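Local atomic coordinates of putative flagellar hook-associated protein (Vibrio parahaemolyticus, PDB entry 3PWX), a protein that probably serves as a structural component of the bacterial flagellum, possibly as a flagellin-like hook-associated protein. Residues A91-E94 with E95-L99; I162-E166 with K167-N171; M194-I197 with G198-N202; E213-L216 with F217-V221. All coordinates share one frame; numbering follows the deposited sequence.

Contact 1: A91-E94 with E95-L99; sequences AQDE and EGHFL. With MG (magnesium ion), chain C.
The amide of Gln-92 lies stacked over one face of the Phe-98 ring, the two planes 7° apart, and Gln-92 CG sits 3.8 Å from the ring centroid in a CH-pi contact displaced toward the rim. These residues form the single beta bridge of a hairpin-like reversal round a type I turn from Asp-93 to Gly-96. The Gln-92 chain, extended beyond CG, carries NE2 to Gly-96 O at 3.2 Å; the acceptor lies near the amide plane, although NE2 stands above the carbonyl plane of Gly-96. At the edge of the His-97 ring, near its plane, is Asp-93 OD2, the carboxylate turned 79° from the imidazole. Asp-93 folds back over the turn, its OD1 accepting His-97 N at 2.9 Å and, weakly, Glu-95 N. Asp-93 OD2 and Glu-95 OE1 approach to 2.8 Å, a like-charge pair whose repulsion may be eased in part by the imidazole N-H that Glu-95 OE1 accepts. Backbone bonds Asp-93 N to His-97 O and Leu-99 N to Ala-91 O tie the two arms together behind the turn. His-97 ND1 donates to Glu-95 OE1 at 3.0 Å, which helps to set the ring's rotation and leaves NE2 to bind a magnesium ion, at 2.3 Å, alongside three waters.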
loop_
_atom_site.group_PDB
_atom_site.type_symbol
_atom_site.label_atom_id
_atom_site.label_comp_id
_atom_site.label_asym_id
_atom_site.label_seq_id
_atom_site.Cartn_x
_atom_site.Cartn_y
_atom_site.Cartn_z
ATOM N N ALA A 91 -4.269 6.064 22.872
ATOM C CA ALA A 91 -4.652 4.663 22.908
ATOM C C ALA A 91 -3.465 3.775 22.585
ATOM O O ALA A 91 -2.613 4.140 21.765
ATOM C CB ALA A 91 -5.764 4.410 21.904
ATOM N N GLN A 92 -3.436 2.613 23.230
ATOM C CA GLN A 92 -2.404 1.632 23.027
ATOM C C GLN A 92 -3.105 0.344 22.656
ATOM O O GLN A 92 -4.288 0.164 23.003
ATOM C CB GLN A 92 -1.595 1.408 24.315
ATOM C CG GLN A 92 -0.797 2.597 24.749
ATOM C CD GLN A 92 -0.259 2.447 26.158
ATOM O OE1 GLN A 92 -0.942 2.802 27.107
ATOM N NE2 GLN A 92 0.944 1.922 26.303
ATOM N N ASP A 93 -2.395 -0.556 21.984
ATOM C CA ASP A 93 -2.919 -1.902 21.771
ATOM C C ASP A 93 -2.579 -2.807 22.972
ATOM O O ASP A 93 -2.057 -2.336 23.987
ATOM C CB ASP A 93 -2.422 -2.508 20.435
ATOM C CG ASP A 93 -0.911 -2.589 20.352
ATOM O OD1 ASP A 93 -0.253 -2.851 21.396
ATOM O OD2 ASP A 93 -0.385 -2.375 19.232
ATOM N N GLU A 94 -2.893 -4.095 22.839
ATOM C CA GLU A 94 -2.691 -5.098 23.880
ATOM C C GLU A 94 -1.213 -5.355 24.143
ATOM O O GLU A 94 -0.854 -5.745 25.252
ATOM C CB GLU A 94 -3.339 -6.437 23.498
ATOM C CG GLU A 94 -4.591 -6.357 22.626
ATOM C CD GLU A 94 -4.289 -6.151 21.126
ATOM O OE1 GLU A 94 -4.691 -5.083 20.610
ATOM O OE2 GLU A 94 -3.680 -7.037 20.459
ATOM N N GLU A 95 -0.369 -5.162 23.127
ATOM C CA GLU A 95 1.096 -5.254 23.308
ATOM C C GLU A 95 1.646 -4.055 24.072
ATOM O O GLU A 95 2.720 -4.136 24.639
ATOM C CB GLU A 95 1.830 -5.338 21.974
ATOM C CG GLU A 95 1.022 -5.918 20.801
ATOM C CD GLU A 95 1.665 -5.581 19.454
ATOM O OE1 GLU A 95 1.108 -4.717 18.706
ATOM O OE2 GLU A 95 2.757 -6.169 19.173
ATOM N N GLY A 96 0.908 -2.944 24.096
ATOM C CA GLY A 96 1.434 -1.702 24.633
ATOM C C GLY A 96 1.925 -0.685 23.611
ATOM O O GLY A 96 2.533 0.300 23.985
ATOM N N HIS A 97 1.636 -0.874 22.330
ATOM C CA HIS A 97 2.065 0.101 21.347
ATOM C C HIS A 97 1.105 1.278 21.170
ATOM O O HIS A 97 -0.124 1.088 21.206
ATOM C CB HIS A 97 2.327 -0.623 20.019
ATOM C CG HIS A 97 3.440 -1.618 20.117
ATOM N ND1 HIS A 97 3.365 -2.876 19.567
ATOM C CD2 HIS A 97 4.650 -1.548 20.731
ATOM C CE1 HIS A 97 4.489 -3.528 19.814
ATOM N NE2 HIS A 97 5.275 -2.750 20.529
ATOM N N PHE A 98 1.634 2.492 20.984
ATOM C CA PHE A 98 0.759 3.646 20.739
ATOM C C PHE A 98 0.168 3.661 19.332
ATOM O O PHE A 98 0.840 3.853 18.367
ATOM C CB PHE A 98 1.419 4.975 21.100
ATOM C CG PHE A 98 1.636 5.141 22.565
ATOM C CD1 PHE A 98 0.598 5.584 23.394
ATOM C CD2 PHE A 98 2.848 4.791 23.134
ATOM C CE1 PHE A 98 0.802 5.709 24.795
ATOM C CE2 PHE A 98 3.052 4.921 24.507
ATOM C CZ PHE A 98 2.040 5.377 25.340
ATOM N N LEU A 99 -1.132 3.463 19.244
ATOM C CA LEU A 99 -1.843 3.365 17.989
ATOM C C LEU A 99 -1.630 4.555 17.052
ATOM O O LEU A 99 -1.687 4.439 15.853
ATOM C CB LEU A 99 -3.333 3.250 18.370
ATOM C CG LEU A 99 -4.024 1.877 18.230
ATOM C CD1 LEU A 99 -3.107 0.638 18.536
ATOM C CD2 LEU A 99 -5.378 1.833 19.038
HETATM MG MG MG C . 7.483 -2.972 20.990
HETATM O O HOH W 1 6.635 -4.281 22.092
HETATM O O HOH W 2 7.255 -1.883 22.680
HETATM O O HOH W 3 7.937 -1.004 19.802
#

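Contact 2: I162-E166 with K167-N171; sequences IAEFE and KPSPN
Glu-164 reaches from the last turn of helix 154-166 to Ser-169 in the loop that leads to helix 172-223. The serine fits an ST turn, its OG accepting Asn-171 N, though a doubtful one because that nitrogen is poorly placed. This side is the close-packed one. Glu-164 starts with CB directed away from the loop, but CG stands anti to the backbone N (chi1 -160°) and a bend at chi2 swings the buried carboxylate round to Ser-169. There OE2 meets two donors: Ser-169 N lies 2.5 Å from Glu-164 OE2, a doubtfully short length, and Ser-169 OG donates to the syn lone pair of that oxygen, at 3.0 Å. Together the two donors would hold the carboxylate in place and may help to stabilise its charge, although Glu-175 of the following helix lies against the same side chain. Phe-172 touches it too.

The other side is much looser. The side chains of Lys-167 and Glu-166 run out from the contact, touching the other segment only through CB at the adjoining peptide, and both residues are exposed; Glu-166 also touches Ile-75 of helix 71-89. Between the two sides the helix ends. Pro-168, which has no N-H to offer, packs against Glu-164 O, its CD 3.5 Å from that oxygen. Lys-167 is the first residue to leave helical angles, yet its N still bonds to Ala-163 O at 3.0 Å, almost straight at 176°.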
loop_
_atom_site.group_PDB
_atom_site.type_symbol
_atom_site.label_atom_id
_atom_site.label_comp_id
_atom_site.label_asym_id
_atom_site.label_seq_id
_atom_site.Cartn_x
_atom_site.Cartn_y
_atom_site.Cartn_z
ATOM N N ILE A 162 -11.301 28.103 28.191
ATOM C CA ILE A 162 -11.433 27.894 29.634
ATOM C C ILE A 162 -10.904 29.082 30.469
ATOM O O ILE A 162 -11.488 29.463 31.467
ATOM C CB ILE A 162 -10.718 26.573 30.050
ATOM C CG1 ILE A 162 -11.489 25.364 29.496
ATOM C CG2 ILE A 162 -10.515 26.523 31.582
ATOM C CD1 ILE A 162 -10.842 24.021 29.662
ATOM N N ALA A 163 -9.790 29.652 30.040
ATOM C CA ALA A 163 -9.240 30.853 30.630
ATOM C C ALA A 163 -10.226 31.999 30.426
ATOM O O ALA A 163 -10.603 32.692 31.361
ATOM C CB ALA A 163 -7.871 31.165 29.988
ATOM N N GLU A 164 -10.692 32.172 29.205
ATOM C CA GLU A 164 -11.671 33.206 28.903
ATOM C C GLU A 164 -13.008 32.998 29.666
ATOM O O GLU A 164 -13.650 33.981 30.091
ATOM C CB GLU A 164 -11.854 33.274 27.394
ATOM C CG GLU A 164 -12.436 34.537 26.830
ATOM C CD GLU A 164 -11.644 35.811 27.124
ATOM O OE1 GLU A 164 -10.415 35.894 26.902
ATOM O OE2 GLU A 164 -12.300 36.765 27.553
ATOM N N PHE A 165 -13.412 31.732 29.857
ATOM C CA PHE A 165 -14.562 31.409 30.721
ATOM C C PHE A 165 -14.348 31.769 32.194
ATOM O O PHE A 165 -15.291 32.116 32.858
ATOM C CB PHE A 165 -14.973 29.948 30.619
ATOM C CG PHE A 165 -15.905 29.655 29.486
ATOM C CD1 PHE A 165 -16.681 28.501 29.492
ATOM C CD2 PHE A 165 -16.011 30.521 28.396
ATOM C CE1 PHE A 165 -17.559 28.216 28.422
ATOM C CE2 PHE A 165 -16.883 30.247 27.337
ATOM C CZ PHE A 165 -17.658 29.098 27.355
ATOM N N GLU A 166 -13.122 31.665 32.703
ATOM C CA GLU A 166 -12.868 31.952 34.098
ATOM C C GLU A 166 -12.806 33.469 34.371
ATOM O O GLU A 166 -13.395 33.970 35.325
ATOM C CB GLU A 166 -11.583 31.288 34.539
ATOM C CG GLU A 166 -11.675 29.820 34.859
ATOM C CD GLU A 166 -10.278 29.266 35.048
ATOM O OE1 GLU A 166 -9.848 28.344 34.302
ATOM O OE2 GLU A 166 -9.571 29.824 35.929
ATOM N N LYS A 167 -12.073 34.189 33.533
ATOM C CA LYS A 167 -12.000 35.621 33.653
ATOM C C LYS A 167 -12.234 36.253 32.307
ATOM O O LYS A 167 -11.285 36.529 31.589
ATOM C CB LYS A 167 -10.641 36.069 34.200
ATOM C CG LYS A 167 -10.555 37.602 34.387
ATOM C CD LYS A 167 -9.412 38.018 35.306
ATOM C CE LYS A 167 -9.583 39.463 35.773
ATOM N NZ LYS A 167 -8.480 39.868 36.703
ATOM N N PRO A 168 -13.501 36.508 31.965
ATOM C CA PRO A 168 -13.768 37.148 30.680
ATOM C C PRO A 168 -12.929 38.404 30.442
ATOM O O PRO A 168 -12.621 39.135 31.385
ATOM C CB PRO A 168 -15.256 37.486 30.756
ATOM C CG PRO A 168 -15.825 36.433 31.665
ATOM C CD PRO A 168 -14.739 36.110 32.667
ATOM N N SER A 169 -12.558 38.625 29.190
ATOM C CA SER A 169 -11.910 39.836 28.753
ATOM C C SER A 169 -12.668 40.394 27.523
ATOM O O SER A 169 -13.705 39.846 27.106
ATOM C CB SER A 169 -10.464 39.530 28.417
ATOM O OG SER A 169 -10.349 38.966 27.111
ATOM N N PRO A 170 -12.181 41.511 26.949
ATOM C CA PRO A 170 -12.884 42.057 25.766
ATOM C C PRO A 170 -12.894 41.082 24.580
ATOM O O PRO A 170 -13.623 41.289 23.586
ATOM C CB PRO A 170 -12.052 43.290 25.406
ATOM C CG PRO A 170 -11.291 43.659 26.672
ATOM C CD PRO A 170 -11.111 42.403 27.456
ATOM N N ASN A 171 -12.075 40.033 24.709
ATOM C CA ASN A 171 -11.844 39.006 23.688
ATOM C C ASN A 171 -12.645 37.727 23.821
ATOM O O ASN A 171 -12.407 36.742 23.080
ATOM C CB ASN A 171 -10.371 38.657 23.658
ATOM C CG ASN A 171 -9.709 39.160 22.413
ATOM O OD1 ASN A 171 -9.501 38.406 21.467
ATOM N ND2 ASN A 171 -9.433 40.464 22.376
#

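Contact 3: M194-I197 with G198-N202; sequences MTEI and GGRHN
Glu-196 meets Arg-200 one helical turn further on, and the arginine side chain can be followed outward atom by atom. Arg-200 CB rests 3.4 Å from Ile-197 O, and CG passes 3.9 Å from Glu-196 O. With CG beside the backbone N (chi1 -80°) and the chain extended from there to NE, the guanidinium is carried back over the preceding turn. NE comes within 3.5 Å of Glu-196 OE2, and NH2 closes a salt bridge to that oxygen at 2.8 Å. The hydrogen bond within this ion pair is weak, bent to 121° at the hydrogen, and the carboxylate and guanidinium planes stand 84° apart. NH1 bonds to Asn-139 O, while Glu-196 OE2 also has a long, weak ion pair with Lys-132 of the second subunit.

Alongside, Ile-197 CG2 packs 3.9 Å from His-201 CD2, the two side chains running the same way. The imidazole's main polar partner is Glu-41 of helix 7-61, bound through NE2. Beneath both pairs, backbone bonds such as His-201 N to Ile-197 O, 2.9 Å, continue without a break through Gly-198 and Gly-199. Such i to i+4 pairing is typical of an alpha helix, here the long helix 172-223 packed against helix 7-61.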
loop_
_atom_site.group_PDB
_atom_site.type_symbol
_atom_site.label_atom_id
_atom_site.label_comp_id
_atom_site.label_asym_id
_atom_site.label_seq_id
_atom_site.Cartn_x
_atom_site.Cartn_y
_atom_site.Cartn_z
HETATM N N MSE A 194 -12.018 8.695 9.200
HETATM C CA MSE A 194 -12.892 7.535 9.371
HETATM C C MSE A 194 -13.482 7.171 8.028
HETATM O O MSE A 194 -13.728 6.001 7.739
HETATM C CB MSE A 194 -14.018 7.882 10.386
HETATM C CG MSE A 194 -13.636 7.823 11.893
HETATM SE SE MSE A 194 -15.078 8.572 13.039
HETATM C CE MSE A 194 -16.018 6.865 13.380
ATOM N N THR A 195 -13.768 8.183 7.206
ATOM C CA THR A 195 -14.143 7.931 5.819
ATOM C C THR A 195 -12.971 7.245 5.118
ATOM O O THR A 195 -13.157 6.300 4.356
ATOM C CB THR A 195 -14.479 9.224 5.115
ATOM O OG1 THR A 195 -15.698 9.754 5.663
ATOM C CG2 THR A 195 -14.713 8.976 3.665
ATOM N N GLU A 196 -11.741 7.680 5.409
ATOM C CA GLU A 196 -10.605 7.076 4.767
ATOM C C GLU A 196 -10.457 5.648 5.264
ATOM O O GLU A 196 -10.267 4.753 4.483
ATOM C CB GLU A 196 -9.346 7.895 4.973
ATOM C CG GLU A 196 -8.285 7.544 3.975
ATOM C CD GLU A 196 -6.875 8.001 4.368
ATOM O OE1 GLU A 196 -6.730 9.121 4.912
ATOM O OE2 GLU A 196 -5.916 7.221 4.073
ATOM N N ILE A 197 -10.615 5.398 6.546
ATOM C CA ILE A 197 -10.612 4.015 6.986
ATOM C C ILE A 197 -11.687 3.131 6.339
ATOM O O ILE A 197 -11.433 1.970 5.989
ATOM C CB ILE A 197 -10.721 3.926 8.477
ATOM C CG1 ILE A 197 -9.362 4.133 9.128
ATOM C CG2 ILE A 197 -11.316 2.583 8.890
ATOM C CD1 ILE A 197 -9.403 4.840 10.482
ATOM N N GLY A 198 -12.893 3.646 6.180
ATOM C CA GLY A 198 -13.927 2.856 5.478
ATOM C C GLY A 198 -13.547 2.496 4.055
ATOM O O GLY A 198 -13.831 1.430 3.639
ATOM N N GLY A 199 -12.914 3.388 3.298
ATOM C CA GLY A 199 -12.364 3.096 1.985
ATOM C C GLY A 199 -11.273 2.026 2.063
ATOM O O GLY A 199 -11.194 1.146 1.189
ATOM N N ARG A 200 -10.415 2.073 3.085
ATOM C CA ARG A 200 -9.465 0.966 3.287
ATOM C C ARG A 200 -10.149 -0.391 3.446
ATOM O O ARG A 200 -9.896 -1.316 2.680
ATOM C CB ARG A 200 -8.500 1.257 4.420
ATOM C CG ARG A 200 -7.364 2.197 3.928
ATOM C CD ARG A 200 -6.453 2.560 5.110
ATOM N NE ARG A 200 -5.696 3.772 4.865
ATOM C CZ ARG A 200 -4.945 4.350 5.793
ATOM N NH1 ARG A 200 -4.863 3.819 7.019
ATOM N NH2 ARG A 200 -4.272 5.465 5.503
ATOM N N HIS A 201 -11.080 -0.481 4.393
ATOM C CA HIS A 201 -11.959 -1.684 4.491
ATOM C C HIS A 201 -12.492 -2.243 3.178
ATOM O O HIS A 201 -12.455 -3.449 2.985
ATOM C CB HIS A 201 -13.164 -1.410 5.376
ATOM C CG HIS A 201 -12.867 -1.519 6.833
ATOM N ND1 HIS A 201 -12.265 -2.629 7.390
ATOM C CD2 HIS A 201 -13.143 -0.677 7.865
ATOM C CE1 HIS A 201 -12.150 -2.453 8.696
ATOM N NE2 HIS A 201 -12.692 -1.285 9.009
ATOM N N ASN A 202 -13.047 -1.371 2.331
ATOM C CA ASN A 202 -13.535 -1.792 1.029
ATOM C C ASN A 202 -12.470 -2.341 0.075
ATOM O O ASN A 202 -12.677 -3.330 -0.619
ATOM C CB ASN A 202 -14.357 -0.667 0.391
ATOM C CG ASN A 202 -15.624 -0.383 1.186
ATOM O OD1 ASN A 202 -16.098 -1.258 1.928
ATOM N ND2 ASN A 202 -16.159 0.832 1.072
#

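Contact 4: E213-L216 with F217-V221; sequences ENKL and FVDKV
Lys-215 and Asp-219 slant across one another on the helix surface and meet in a salt bridge, with Lys-215 NZ 2.7 Å from Asp-219 OD2. The lysine leaves the backbone pointing away from the following turn, then folds back through bends at chi3 and chi4 (71° and 47°) to bring NZ to the aspartate's OD2. Asp-219 is directed toward the preceding turn, and its OD2 comes 3.2 Å from Lys-215 O; the nearby ammonium probably offsets the repulsion between these two acceptors. The remaining carboxylate oxygen, OD1, bonds to Asn-20 ND2 on helix 7-61, so the aspartate joins an intrahelical ion pair to a link between helices.

The pair is spaced i to i+4 on the long alpha helix 172-223, whose backbone carries the regular ladder of bonds beneath it, including Asp-219 N to Lys-215 O and Lys-220 N to Leu-216 O. Val-218 and Asn-214 turn to helix 7-61, touching Asn-20 in the first case and Glu-19 and Ile-23 in the second. Val-218 CG2 also lies close to Asn-214 O, at 3.2 Å.

Phe-217 extends from another part of the helix surface and leans back along the previous turn, its CG anti to the carbonyl carbon (chi1 -56°). CD2 of the ring lies 3.4 Å from Glu-213 O, while CE2 approaches Glu-213 CB at 4.0 Å.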
loop_
_atom_site.group_PDB
_atom_site.type_symbol
_atom_site.label_atom_id
_atom_site.label_comp_id
_atom_site.label_asym_id
_atom_site.label_seq_id
_atom_site.Cartn_x
_atom_site.Cartn_y
_atom_site.Cartn_z
ATOM N N GLU A 213 -11.639 -16.468 -4.583
ATOM C CA GLU A 213 -11.708 -17.083 -5.920
ATOM C C GLU A 213 -10.453 -17.912 -6.183
ATOM O O GLU A 213 -10.516 -19.106 -6.455
ATOM C CB GLU A 213 -11.797 -16.032 -7.022
ATOM C CG GLU A 213 -12.778 -14.903 -6.776
ATOM C CD GLU A 213 -13.473 -14.427 -8.054
ATOM O OE1 GLU A 213 -14.569 -13.852 -7.928
ATOM O OE2 GLU A 213 -12.958 -14.653 -9.184
ATOM N N ASN A 214 -9.307 -17.253 -6.105
ATOM C CA ASN A 214 -8.029 -17.889 -6.323
ATOM C C ASN A 214 -7.885 -19.197 -5.595
ATOM O O ASN A 214 -7.477 -20.178 -6.197
ATOM C CB ASN A 214 -6.924 -16.966 -5.869
ATOM C CG ASN A 214 -6.050 -16.554 -6.987
ATOM O OD1 ASN A 214 -6.243 -15.486 -7.569
ATOM N ND2 ASN A 214 -5.079 -17.389 -7.311
ATOM N N LYS A 215 -8.222 -19.198 -4.305
ATOM C CA LYS A 215 -8.250 -20.420 -3.497
ATOM C C LYS A 215 -9.235 -21.474 -4.025
ATOM O O LYS A 215 -9.005 -22.668 -3.863
ATOM C CB LYS A 215 -8.569 -20.112 -2.031
ATOM C CG LYS A 215 -7.833 -21.020 -1.066
ATOM C CD LYS A 215 -8.177 -20.807 0.395
ATOM C CE LYS A 215 -9.584 -21.280 0.737
ATOM N NZ LYS A 215 -9.972 -22.632 0.220
ATOM N N LEU A 216 -10.331 -21.048 -4.639
ATOM C CA LEU A 216 -11.189 -22.022 -5.318
ATOM C C LEU A 216 -10.455 -22.792 -6.383
ATOM O O LEU A 216 -10.426 -24.025 -6.347
ATOM C CB LEU A 216 -12.399 -21.379 -5.972
ATOM C CG LEU A 216 -13.705 -21.814 -5.346
ATOM C CD1 LEU A 216 -14.824 -20.900 -5.860
ATOM C CD2 LEU A 216 -13.982 -23.298 -5.608
ATOM N N PHE A 217 -9.885 -22.052 -7.338
ATOM C CA PHE A 217 -9.294 -22.653 -8.521
ATOM C C PHE A 217 -8.273 -23.581 -8.003
ATOM O O PHE A 217 -8.258 -24.720 -8.419
ATOM C CB PHE A 217 -8.669 -21.635 -9.479
ATOM C CG PHE A 217 -9.627 -20.569 -9.938
ATOM C CD1 PHE A 217 -10.791 -20.903 -10.664
ATOM C CD2 PHE A 217 -9.399 -19.215 -9.622
ATOM C CE1 PHE A 217 -11.695 -19.914 -11.058
ATOM C CE2 PHE A 217 -10.307 -18.217 -10.040
ATOM C CZ PHE A 217 -11.446 -18.575 -10.749
ATOM N N VAL A 218 -7.478 -23.110 -7.039
ATOM C CA VAL A 218 -6.449 -23.928 -6.403
ATOM C C VAL A 218 -6.987 -25.196 -5.748
ATOM O O VAL A 218 -6.490 -26.251 -6.059
ATOM C CB VAL A 218 -5.492 -23.119 -5.468
ATOM C CG1 VAL A 218 -4.396 -24.013 -4.858
ATOM C CG2 VAL A 218 -4.810 -21.990 -6.248
ATOM N N ASP A 219 -7.981 -25.119 -4.863
ATOM C CA ASP A 219 -8.608 -26.348 -4.326
ATOM C C ASP A 219 -9.135 -27.316 -5.405
ATOM O O ASP A 219 -8.932 -28.528 -5.275
ATOM C CB ASP A 219 -9.763 -26.061 -3.376
ATOM C CG ASP A 219 -9.340 -25.413 -2.075
ATOM O OD1 ASP A 219 -8.246 -25.680 -1.538
ATOM O OD2 ASP A 219 -10.171 -24.611 -1.563
ATOM N N LYS A 220 -9.805 -26.794 -6.440
ATOM C CA LYS A 220 -10.342 -27.617 -7.520
ATOM C C LYS A 220 -9.258 -28.383 -8.283
ATOM O O LYS A 220 -9.279 -29.609 -8.332
ATOM C CB LYS A 220 -11.132 -26.775 -8.509
ATOM C CG LYS A 220 -11.723 -27.604 -9.614
ATOM C CD LYS A 220 -11.468 -26.970 -10.960
ATOM C CE LYS A 220 -11.572 -28.020 -12.055
ATOM N NZ LYS A 220 -12.417 -27.553 -13.192
ATOM N N VAL A 221 -8.321 -27.648 -8.882
ATOM C CA VAL A 221 -7.180 -28.227 -9.576
ATOM C C VAL A 221 -6.430 -29.184 -8.656
ATOM O O VAL A 221 -5.942 -30.232 -9.112
ATOM C CB VAL A 221 -6.221 -27.136 -10.164
ATOM C CG1 VAL A 221 -5.017 -27.766 -10.857
ATOM C CG2 VAL A 221 -6.970 -26.203 -11.148
#

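In the fold
From the N terminus, helix 7-61 runs the length of the bundle and helix 71-89 leads into contact 1, whose hairpin-like turn reverses the loop before strand 110-111. Contact 2 follows at the end of helix 154-166, joining it to helix 172-223, and its first segment also rests on helix 71-89. Contacts 3 and 4 lie along helix 172-223, their centres about 29 Å apart, and both face helix 7-61. Contact 3 also reaches strand 134-137. All four are local and in series, so none nests or crosses. Contacts 2 and 4, with centres about 68 Å apart, stand on opposite sides of the chain's centre; contacts 1 and 3 lie nearer the middle.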